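Local coordinates for chalcone-flavanone isomerase family protein (PDB 4DOO) that binds fatty acids, preferentially saturated ones, through a chalcone-isomerase-like fold in the chloroplast, and may take part in alpha-linolenic acid metabolism, at residues Thr88-Ile93 / Asn143-Leu148. Numbering follows the deposited sequence.
Sequences TIRLQI and NSTIDL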
loop_
_atom_site.group_PDB
_atom_site.type_symbol
_atom_site.label_atom_id
_atom_site.label_comp_id
_atom_site.label_asym_id
_atom_site.label_seq_id
_atom_site.Cartn_x
_atom_site.Cartn_y
_atom_site.Cartn_z
ATOM N N THR A 88 4.978 -1.420 4.415
ATOM C CA THR A 88 4.889 -2.565 3.524
ATOM C C THR A 88 3.436 -2.742 3.115
ATOM O O THR A 88 2.529 -2.608 3.940
ATOM C CB THR A 88 5.348 -3.881 4.203
ATOM O OG1 THR A 88 6.748 -3.820 4.484
ATOM C CG2 THR A 88 5.089 -5.078 3.280
ATOM N N ILE A 89 3.228 -3.005 1.830
ATOM C CA ILE A 89 1.898 -3.272 1.303
ATOM C C ILE A 89 2.016 -4.700 0.783
ATOM O O ILE A 89 2.733 -4.950 -0.184
ATOM C CB ILE A 89 1.526 -2.358 0.106
ATOM C CG1 ILE A 89 1.536 -0.888 0.528
ATOM C CG2 ILE A 89 0.151 -2.749 -0.430
ATOM C CD1 ILE A 89 0.567 -0.567 1.646
ATOM N N ARG A 90 1.358 -5.642 1.445
ATOM C CA ARG A 90 1.407 -7.027 0.993
ATOM C C ARG A 90 0.145 -7.359 0.216
ATOM O O ARG A 90 -0.969 -7.209 0.728
ATOM C CB ARG A 90 1.551 -7.982 2.180
ATOM C CG ARG A 90 1.328 -9.444 1.809
ATOM C CD ARG A 90 1.781 -10.367 2.927
ATOM N NE ARG A 90 3.221 -10.257 3.145
ATOM C CZ ARG A 90 3.902 -10.982 4.024
ATOM N NH1 ARG A 90 3.275 -11.880 4.775
ATOM N NH2 ARG A 90 5.211 -10.808 4.151
ATOM N N LEU A 91 0.325 -7.792 -1.029
ATOM C CA LEU A 91 -0.794 -8.154 -1.888
ATOM C C LEU A 91 -0.842 -9.666 -2.025
ATOM O O LEU A 91 0.197 -10.309 -2.152
ATOM C CB LEU A 91 -0.631 -7.567 -3.297
ATOM C CG LEU A 91 -0.518 -6.065 -3.534
ATOM C CD1 LEU A 91 0.844 -5.575 -3.086
ATOM C CD2 LEU A 91 -0.714 -5.780 -5.017
ATOM N N GLN A 92 -2.049 -10.223 -1.996
ATOM C CA GLN A 92 -2.249 -11.658 -2.179
ATOM C C GLN A 92 -3.329 -11.790 -3.244
ATOM O O GLN A 92 -4.481 -11.398 -3.027
ATOM C CB GLN A 92 -2.686 -12.330 -0.876
ATOM C CG GLN A 92 -1.586 -12.384 0.173
ATOM C CD GLN A 92 -1.988 -13.194 1.385
ATOM O OE1 GLN A 92 -2.215 -14.400 1.289
ATOM N NE2 GLN A 92 -2.084 -12.535 2.531
ATOM N N ILE A 93 -2.945 -12.329 -4.398
ATOM C CA ILE A 93 -3.854 -12.471 -5.531
ATOM C C ILE A 93 -5.046 -13.376 -5.260
ATOM O O ILE A 93 -4.885 -14.535 -4.878
ATOM C CB ILE A 93 -3.095 -12.988 -6.786
ATOM C CG1 ILE A 93 -1.891 -12.085 -7.072
ATOM C CG2 ILE A 93 -4.026 -13.019 -7.998
ATOM C CD1 ILE A 93 -2.244 -10.621 -7.278
ATOM N N ASN A 143 -3.234 -16.720 -5.202
ATOM C CA ASN A 143 -2.387 -17.044 -4.055
ATOM C C ASN A 143 -0.952 -16.530 -4.160
ATOM O O ASN A 143 -0.128 -16.800 -3.281
ATOM C CB ASN A 143 -2.391 -18.553 -3.780
ATOM C CG ASN A 143 -3.769 -19.072 -3.420
ATOM O OD1 ASN A 143 -4.446 -18.515 -2.557
ATOM N ND2 ASN A 143 -4.190 -20.147 -4.076
ATOM N N SER A 144 -0.646 -15.799 -5.230
ATOM C CA SER A 144 0.693 -15.225 -5.384
ATOM C C SER A 144 0.770 -14.076 -4.382
ATOM O O SER A 144 -0.234 -13.407 -4.135
ATOM C CB SER A 144 0.899 -14.662 -6.797
ATOM O OG SER A 144 0.803 -15.673 -7.786
ATOM N N THR A 145 1.945 -13.856 -3.802
ATOM C CA THR A 145 2.122 -12.777 -2.833
ATOM C C THR A 145 3.160 -11.777 -3.331
ATOM O O THR A 145 4.263 -12.158 -3.726
ATOM C CB THR A 145 2.596 -13.311 -1.459
ATOM O OG1 THR A 145 1.588 -14.158 -0.895
ATOM C CG2 THR A 145 2.868 -12.161 -0.502
ATOM N N ILE A 146 2.798 -10.499 -3.323
ATOM C CA ILE A 146 3.709 -9.444 -3.752
ATOM C C ILE A 146 3.858 -8.468 -2.603
ATOM O O ILE A 146 2.866 -8.036 -2.015
ATOM C CB ILE A 146 3.169 -8.660 -4.971
ATOM C CG1 ILE A 146 2.959 -9.598 -6.162
ATOM C CG2 ILE A 146 4.136 -7.540 -5.339
ATOM C CD1 ILE A 146 1.720 -10.465 -6.051
ATOM N N ASP A 147 5.101 -8.127 -2.280
ATOM C CA ASP A 147 5.372 -7.188 -1.203
ATOM C C ASP A 147 5.976 -5.895 -1.733
ATOM O O ASP A 147 7.076 -5.899 -2.293
ATOM C CB ASP A 147 6.329 -7.808 -0.180
ATOM C CG ASP A 147 5.610 -8.621 0.874
ATOM O OD1 ASP A 147 4.367 -8.733 0.803
ATOM O OD2 ASP A 147 6.291 -9.146 1.783
ATOM N N LEU A 148 5.246 -4.797 -1.565
ATOM C CA LEU A 148 5.723 -3.487 -1.986
ATOM C C LEU A 148 6.189 -2.812 -0.707
ATOM O O LEU A 148 5.407 -2.638 0.229
ATOM C CB LEU A 148 4.591 -2.661 -2.608
ATOM C CG LEU A 148 3.749 -3.279 -3.727
ATOM C CD1 LEU A 148 2.610 -2.326 -4.083
ATOM C CD2 LEU A 148 4.617 -3.559 -4.939
HETATM O O HOH W 1 -1.340 -16.557 -0.475
#
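The carboxylate of Asp147 is gripped by two nitrogens of Arg90: NE reaches OD1 at 3.0 Å and NH2 reaches OD2 at 3.1 Å, each oxygen offering its syn lone pair. This side-on salt bridge, one bond to each oxygen with the planes only 11° apart, limits rotation of both groups. Arg90 turns CG away from its own nitrogen (chi1 168°) and bends at chi3, bringing NE alongside Asp147, its neighbour in a non-hydrogen-bonded backbone pair. Opposite charges suit this partly exposed face, where Thr145 offers CG2 to Arg90 CG at 3.9 Å. Strands 87-93 and 145-151 are antiparallel neighbours inside the sheet, loop residues 143-144 leading into the second; the bond from Leu91 N to Ile146 O is 2.7 Å long and almost straight. A water links Gln92 OE1 to Asn143 O, while Gln92 NE2 bonds Ser13 O. Ile89, Leu91, Ile146 and Leu148 suit the buried face, having no polar end to satisfy; Leu91 CD1 meets Leu148 CG at 3.8 Å. Ile93 points at the partner segment and crosses Ile146, CG1 to CD1 4.1 Å. Between these segments the charge pair thus lies on one face; the other is hydrocarbon, packed on helix 171-182, with Leu148 reaching the bound lauric acid.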